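Local coordinates for LPXTG family cell surface protein Fms2 (Enterococcus faecium DO, PDB 5FCE) that probably mediates adhesion of the bacterium to host ligands, this chain being the ligand-binding region of the cell-wall-anchored protein SgrA, at residues 13-17 with 18-22; 94-98 with 99-103. All coordinates share one frame; numbering follows the deposited sequence.

How the interactions relate
Both contacts are the closing ends of beta hairpins, and they stand on opposite sides of the chain's centre, with centres 23 Å apart and nearest atoms about 8 Å apart. Interaction 1 joins strands 14-16 and 21-28 of the mixed sheet and is partly buried, Ile13, Tyr15 and Ile22 lying in the interior. Interaction 2 joins strands 91-96 and 99-103 of a separate four-stranded antiparallel sheet and is mostly a surface contact. The turns differ too. In 13-22 a carboxylate grips backbone N-H groups within a longer, bulged loop, whereas 94-103 turns tightly in two residues and, besides four backbone hydrogen bonds, adds a CH-pi contact of Tyr96 with Gln99 and an oblique selenium-aromatic contact of Met100 with Phe95.

Interaction 1: 13-17 with 18-22; sequences IVYDM and TQQVI
Asp16 reaches into the turn that follows it and holds the backbone N-H groups of Thr18 and Gln19 through one carboxylate oxygen, OD1. Its CG stands anti to the backbone N (chi1 -174°), which directs OD1 at them. Gln19 N donates to Asp16 OD1 at 2.9 Å with an N-H...O angle of 163°, meeting the oxygen from above the carboxylate plane. Thr18 N lies equally near OD1, but an angle of 117° makes that bond weak. Asp16 also pairs by its backbone: its N donates to Val21 O at 2.9 Å, and Val21 N returns a longer bond to Asp16 O at 3.2 Å. Because Gln20 and Val21 both face Asp16, and Gln20 has a positive phi, the geometry fits a G1 beta bulge closing the hairpin of strands 14-16 and 21-28. One pair further along, Tyr15 and Ile22 share the buried face. Ile22 CG1 comes within 3.6 Å of Tyr15 CD2, obliquely to the ring, while CG2, its other branch, meets Ile13 CG2 at 3.9 Å. Ile84 of helix 81-85 packs against both Tyr15 and Ile22. At the ring's far end, a water bridges Tyr15 OH to Gln20 NE2, 2.8 Å from the latter.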
ATOM      1  N   ILE A  13      -3.627   9.468   0.753  1.00 17.43           N
ATOM      2  CA  ILE A  13      -2.319   8.926   0.356  1.00 17.10           C
ATOM      3  C   ILE A  13      -1.428  10.104  -0.032  1.00 18.03           C
ATOM      4  O   ILE A  13      -1.873  11.006  -0.752  1.00 17.30           O
ATOM      5  CB  ILE A  13      -2.442   7.938  -0.823  1.00 15.35           C
ATOM      6  CG1 ILE A  13      -3.162   6.656  -0.362  1.00 15.83           C
ATOM      7  CG2 ILE A  13      -1.056   7.607  -1.423  1.00 16.23           C
ATOM      8  CD1 ILE A  13      -3.540   5.699  -1.494  1.00 15.65           C
ATOM      9  N   VAL A  14      -0.181  10.103   0.446  1.00 16.78           N
ATOM     10  CA  VAL A  14       0.753  11.177   0.112  1.00 16.59           C
ATOM     11  C   VAL A  14       1.948  10.665  -0.689  1.00 17.53           C
ATOM     12  O   VAL A  14       2.578   9.687  -0.299  1.00 17.86           O
ATOM     13  CB  VAL A  14       1.259  11.904   1.376  1.00 18.54           C
ATOM     14  CG1 VAL A  14       2.285  12.993   1.000  1.00 17.16           C
ATOM     15  CG2 VAL A  14       0.093  12.516   2.150  1.00 20.39           C
ATOM     16  N   TYR A  15       2.239  11.300  -1.823  1.00 17.86           N
ATOM     17  CA  TYR A  15       3.504  11.053  -2.513  1.00 18.03           C
ATOM     18  C   TYR A  15       4.415  12.227  -2.173  1.00 19.21           C
ATOM     19  O   TYR A  15       4.124  13.357  -2.550  1.00 19.05           O
ATOM     20  CB  TYR A  15       3.311  10.985  -4.035  1.00 16.88           C
ATOM     21  CG  TYR A  15       4.571  10.638  -4.810  1.00 17.15           C
ATOM     22  CD1 TYR A  15       5.519  11.614  -5.133  1.00 18.95           C
ATOM     23  CD2 TYR A  15       4.808   9.331  -5.234  1.00 18.70           C
ATOM     24  CE1 TYR A  15       6.674  11.284  -5.838  1.00 19.78           C
ATOM     25  CE2 TYR A  15       5.956   8.997  -5.943  1.00 18.04           C
ATOM     26  CZ  TYR A  15       6.878   9.980  -6.248  1.00 19.55           C
ATOM     27  OH  TYR A  15       8.022   9.655  -6.949  1.00 21.94           O
ATOM     28  N   ASP A  16       5.497  11.954  -1.445  1.00 19.64           N
ATOM     29  CA  ASP A  16       6.494  12.974  -1.110  1.00 21.50           C
ATOM     30  C   ASP A  16       7.618  12.939  -2.160  1.00 21.18           C
ATOM     31  O   ASP A  16       8.380  11.983  -2.241  1.00 20.28           O
ATOM     32  CB  ASP A  16       7.025  12.725   0.315  1.00 21.41           C
ATOM     33  CG  ASP A  16       7.970  13.816   0.814  1.00 25.17           C
ATOM     34  OD1 ASP A  16       8.876  14.234   0.063  1.00 25.41           O
ATOM     35  OD2 ASP A  16       7.813  14.248   1.983  1.00 28.64           O
HETATM   36  N   MSE A  17       7.699  13.992  -2.965  1.00 20.88           N
HETATM   37  CA  MSE A  17       8.663  14.113  -4.052  1.00 23.32           C
HETATM   38  C   MSE A  17      10.097  14.266  -3.537  1.00 23.82           C
HETATM   39  O   MSE A  17      11.062  13.802  -4.166  1.00 24.16           O
HETATM   40  CB  MSE A  17       8.246  15.343  -4.855  1.00 23.53           C
HETATM   41  CG  MSE A  17       9.020  15.701  -6.067  1.00 29.73           C
HETATM   42 SE   MSE A  17       8.062  17.299  -6.643  1.00 43.23          SE
HETATM   43  CE  MSE A  17       6.382  16.385  -7.088  1.00 21.92           C
ATOM     44  N   THR A  18      10.228  14.908  -2.383  1.00 21.71           N
ATOM     45  CA  THR A  18      11.535  15.148  -1.785  1.00 23.68           C
ATOM     46  C   THR A  18      12.180  13.845  -1.323  1.00 24.86           C
ATOM     47  O   THR A  18      13.353  13.577  -1.608  1.00 25.78           O
ATOM     48  CB  THR A  18      11.423  16.100  -0.591  1.00 24.41           C
ATOM     49  OG1 THR A  18      10.804  17.322  -1.015  1.00 25.28           O
ATOM     50  CG2 THR A  18      12.806  16.409  -0.030  1.00 26.73           C
ATOM     51  N   GLN A  19      11.416  13.035  -0.604  1.00 24.03           N
ATOM     52  CA  GLN A  19      11.968  11.794  -0.081  1.00 25.06           C
ATOM     53  C   GLN A  19      11.697  10.596  -0.982  1.00 24.20           C
ATOM     54  O   GLN A  19      12.253   9.512  -0.757  1.00 23.97           O
ATOM     55  CB  GLN A  19      11.457  11.521   1.334  1.00 26.79           C
ATOM     56  CG  GLN A  19      11.965  12.510   2.396  1.00 29.95           C
ATOM     57  CD  GLN A  19      13.489  12.705   2.394  1.00 33.10           C
ATOM     58  OE1 GLN A  19      14.260  11.832   1.970  1.00 35.88           O
ATOM     59  NE2 GLN A  19      13.926  13.870   2.870  1.00 32.35           N
ATOM     60  N   GLN A  20      10.884  10.808  -2.015  1.00 21.80           N
ATOM     61  CA  GLN A  20      10.385   9.713  -2.844  1.00 21.40           C
ATOM     62  C   GLN A  20       9.809   8.634  -1.940  1.00 20.96           C
ATOM     63  O   GLN A  20      10.212   7.472  -2.007  1.00 22.02           O
ATOM     64  CB  GLN A  20      11.475   9.142  -3.756  1.00 22.85           C
ATOM     65  CG  GLN A  20      11.882  10.068  -4.892  1.00 23.47           C
ATOM     66  CD  GLN A  20      13.096   9.547  -5.649  1.00 26.75           C
ATOM     67  OE1 GLN A  20      14.241   9.786  -5.255  1.00 29.91           O
ATOM     68  NE2 GLN A  20      12.851   8.815  -6.727  1.00 25.57           N
ATOM     69  N   VAL A  21       8.885   9.040  -1.072  1.00 20.17           N
ATOM     70  CA  VAL A  21       8.212   8.116  -0.171  1.00 19.86           C
ATOM     71  C   VAL A  21       6.700   8.248  -0.358  1.00 20.01           C
ATOM     72  O   VAL A  21       6.179   9.360  -0.463  1.00 19.19           O
ATOM     73  CB  VAL A  21       8.606   8.384   1.303  1.00 19.59           C
ATOM     74  CG1 VAL A  21       7.719   7.592   2.262  1.00 20.67           C
ATOM     75  CG2 VAL A  21      10.076   8.041   1.521  1.00 21.27           C
ATOM     76  N   ILE A  22       6.015   7.108  -0.422  1.00 17.91           N
ATOM     77  CA  ILE A  22       4.565   7.076  -0.467  1.00 18.42           C
ATOM     78  C   ILE A  22       4.027   6.628   0.881  1.00 17.82           C
ATOM     79  O   ILE A  22       4.427   5.581   1.408  1.00 17.28           O
ATOM     80  CB  ILE A  22       4.044   6.131  -1.566  1.00 17.52           C
ATOM     81  CG1 ILE A  22       4.556   6.600  -2.932  1.00 17.60           C
ATOM     82  CG2 ILE A  22       2.513   6.070  -1.544  1.00 16.09           C
ATOM     83  CD1 ILE A  22       4.321   5.621  -4.078  1.00 16.95           C
TER
HETATM   84  O   HOH W   1      10.375   7.994  -7.603  1.00 20.40           O

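Interaction 2: 94-98 with 99-103; sequences VFYDG and QMTIT
Tyr96 lays its ring across Gln99, the residue it pairs with at the end of the hairpin, in a CH-pi contact. Gln99 CB sits 3.9 Å from the Tyr96 ring centroid and 22° off the ring normal, hence over a face, offset toward the rim. The ring is brought there by chi1 of 61°, which sets CG between the backbone N and the carbonyl carbon and swings the ring toward the partner strand. At the ring's edge a water in its plane lies 2.8 Å from Tyr96 OH and gives a weak bond to Met100 O. The backbone makes a two-residue type I' turn: Tyr96 N to Gln99 O and Gln99 N to Tyr96 O are both 2.9 Å, and at the backbone angles of Gly98 (phi 98°, psi near zero) a CB would run into Asp97 O, which accounts for glycine here. On the hairpin's other face, selenomethionine Met100 lies alongside Phe95 in a Met-aromatic contact, Met100 SE being 3.7 Å from Phe95 CE2 and oblique to the ring. Strand 99-103 is outermost in its sheet within this chain, while strand 91-96 also pairs with strand 36-42, at whose start Asp97 OD1 accepts a bond from Asp36 N and OD2 one from Ser35 N, just before the strand.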
ATOM      1  N   VAL A  94      -1.178  -6.757   0.633  1.00 15.83           N
ATOM      2  CA  VAL A  94      -0.607  -6.909   1.966  1.00 15.87           C
ATOM      3  C   VAL A  94      -0.493  -8.375   2.309  1.00 15.61           C
ATOM      4  O   VAL A  94      -1.507  -9.081   2.416  1.00 14.60           O
ATOM      5  CB  VAL A  94      -1.439  -6.216   3.046  1.00 16.04           C
ATOM      6  CG1 VAL A  94      -0.740  -6.335   4.398  1.00 15.61           C
ATOM      7  CG2 VAL A  94      -1.621  -4.753   2.695  1.00 16.54           C
ATOM      8  N   PHE A  95       0.750  -8.820   2.451  1.00 16.15           N
ATOM      9  CA  PHE A  95       1.036 -10.179   2.901  1.00 17.35           C
ATOM     10  C   PHE A  95       1.239 -10.140   4.404  1.00 17.01           C
ATOM     11  O   PHE A  95       1.916  -9.243   4.914  1.00 17.55           O
ATOM     12  CB  PHE A  95       2.320 -10.685   2.238  1.00 18.48           C
ATOM     13  CG  PHE A  95       2.249 -10.757   0.741  1.00 17.94           C
ATOM     14  CD1 PHE A  95       2.723  -9.708  -0.040  1.00 18.27           C
ATOM     15  CD2 PHE A  95       1.728 -11.878   0.110  1.00 19.46           C
ATOM     16  CE1 PHE A  95       2.672  -9.775  -1.419  1.00 20.50           C
ATOM     17  CE2 PHE A  95       1.668 -11.950  -1.271  1.00 22.12           C
ATOM     18  CZ  PHE A  95       2.144 -10.896  -2.038  1.00 21.89           C
ATOM     19  N   TYR A  96       0.679 -11.114   5.111  1.00 18.17           N
ATOM     20  CA  TYR A  96       0.791 -11.167   6.569  1.00 19.07           C
ATOM     21  C   TYR A  96       0.780 -12.627   7.013  1.00 18.14           C
ATOM     22  O   TYR A  96      -0.213 -13.354   6.820  1.00 17.99           O
ATOM     23  CB  TYR A  96      -0.329 -10.350   7.260  1.00 17.09           C
ATOM     24  CG  TYR A  96      -1.725 -10.828   6.955  1.00 19.22           C
ATOM     25  CD1 TYR A  96      -2.339 -10.525   5.737  1.00 18.83           C
ATOM     26  CD2 TYR A  96      -2.438 -11.591   7.883  1.00 19.92           C
ATOM     27  CE1 TYR A  96      -3.613 -10.982   5.453  1.00 20.29           C
ATOM     28  CE2 TYR A  96      -3.701 -12.045   7.609  1.00 21.29           C
ATOM     29  CZ  TYR A  96      -4.286 -11.745   6.397  1.00 20.66           C
ATOM     30  OH  TYR A  96      -5.558 -12.213   6.145  1.00 21.89           O
ATOM     31  N   ASP A  97       1.908 -13.053   7.566  1.00 18.34           N
ATOM     32  CA  ASP A  97       2.057 -14.404   8.102  1.00 19.08           C
ATOM     33  C   ASP A  97       1.545 -15.520   7.199  1.00 18.41           C
ATOM     34  O   ASP A  97       0.931 -16.484   7.669  1.00 19.43           O
ATOM     35  CB  ASP A  97       1.423 -14.492   9.491  1.00 19.06           C
ATOM     36  CG  ASP A  97       2.175 -13.669  10.511  1.00 20.86           C
ATOM     37  OD1 ASP A  97       3.274 -13.183  10.166  1.00 20.39           O
ATOM     38  OD2 ASP A  97       1.682 -13.522  11.652  1.00 21.12           O
ATOM     39  N   GLY A  98       1.804 -15.380   5.904  1.00 18.61           N
ATOM     40  CA  GLY A  98       1.475 -16.404   4.930  1.00 20.46           C
ATOM     41  C   GLY A  98       0.182 -16.187   4.173  1.00 20.73           C
ATOM     42  O   GLY A  98      -0.117 -16.911   3.211  1.00 20.68           O
ATOM     43  N   GLN A  99      -0.595 -15.201   4.604  1.00 19.73           N
ATOM     44  CA  GLN A  99      -1.873 -14.890   3.957  1.00 18.37           C
ATOM     45  C   GLN A  99      -1.736 -13.582   3.201  1.00 18.72           C
ATOM     46  O   GLN A  99      -0.701 -12.916   3.299  1.00 17.07           O
ATOM     47  CB  GLN A  99      -3.004 -14.824   4.995  1.00 19.14           C
ATOM     48  CG  GLN A  99      -3.139 -16.148   5.802  1.00 21.58           C
ATOM     49  CD  GLN A  99      -3.332 -17.373   4.910  1.00 23.87           C
ATOM     50  OE1 GLN A  99      -4.095 -17.330   3.939  1.00 25.76           O
ATOM     51  NE2 GLN A  99      -2.628 -18.478   5.232  1.00 21.71           N
HETATM   52  N   MSE A 100      -2.746 -13.232   2.412  1.00 18.10           N
HETATM   53  CA  MSE A 100      -2.650 -11.986   1.655  1.00 18.59           C
HETATM   54  C   MSE A 100      -4.002 -11.356   1.429  1.00 19.22           C
HETATM   55  O   MSE A 100      -5.021 -12.041   1.396  1.00 19.68           O
HETATM   56  CB  MSE A 100      -1.952 -12.216   0.318  1.00 19.48           C
HETATM   57  CG  MSE A 100      -2.617 -13.224  -0.588  1.00 22.63           C
HETATM   58 SE   MSE A 100      -1.638 -13.159  -2.274  1.00 43.47          SE
HETATM   59  CE  MSE A 100      -2.732 -11.771  -3.081  1.00 23.69           C
ATOM     60  N   THR A 101      -4.006 -10.040   1.273  1.00 18.01           N
ATOM     61  CA  THR A 101      -5.223  -9.335   0.931  1.00 19.28           C
ATOM     62  C   THR A 101      -4.868  -8.209  -0.025  1.00 17.19           C
ATOM     63  O   THR A 101      -3.772  -7.654   0.047  1.00 17.70           O
ATOM     64  CB  THR A 101      -5.959  -8.816   2.187  1.00 20.33           C
ATOM     65  OG1 THR A 101      -7.223  -8.257   1.811  1.00 20.17           O
ATOM     66  CG2 THR A 101      -5.133  -7.774   2.923  1.00 18.35           C
ATOM     67  N   ILE A 102      -5.777  -7.908  -0.944  1.00 17.89           N
ATOM     68  CA  ILE A 102      -5.535  -6.886  -1.945  1.00 18.24           C
ATOM     69  C   ILE A 102      -6.554  -5.770  -1.792  1.00 18.60           C
ATOM     70  O   ILE A 102      -7.759  -6.018  -1.810  1.00 16.01           O
ATOM     71  CB  ILE A 102      -5.627  -7.457  -3.373  1.00 17.97           C
ATOM     72  CG1 ILE A 102      -4.601  -8.569  -3.575  1.00 21.33           C
ATOM     73  CG2 ILE A 102      -5.393  -6.353  -4.407  1.00 18.19           C
ATOM     74  CD1 ILE A 102      -4.770  -9.321  -4.889  1.00 21.83           C
ATOM     75  N   THR A 103      -6.064  -4.547  -1.615  1.00 18.53           N
ATOM     76  CA  THR A 103      -6.909  -3.362  -1.661  1.00 17.94           C
ATOM     77  C   THR A 103      -6.735  -2.772  -3.049  1.00 18.07           C
ATOM     78  O   THR A 103      -5.620  -2.399  -3.427  1.00 18.18           O
ATOM     79  CB  THR A 103      -6.471  -2.330  -0.618  1.00 19.65           C
ATOM     80  OG1 THR A 103      -6.479  -2.933   0.679  1.00 19.97           O
ATOM     81  CG2 THR A 103      -7.381  -1.111  -0.624  1.00 19.88           C
TER
HETATM   82  O   HOH W   2      -7.240 -11.635   4.005  1.00 25.14           O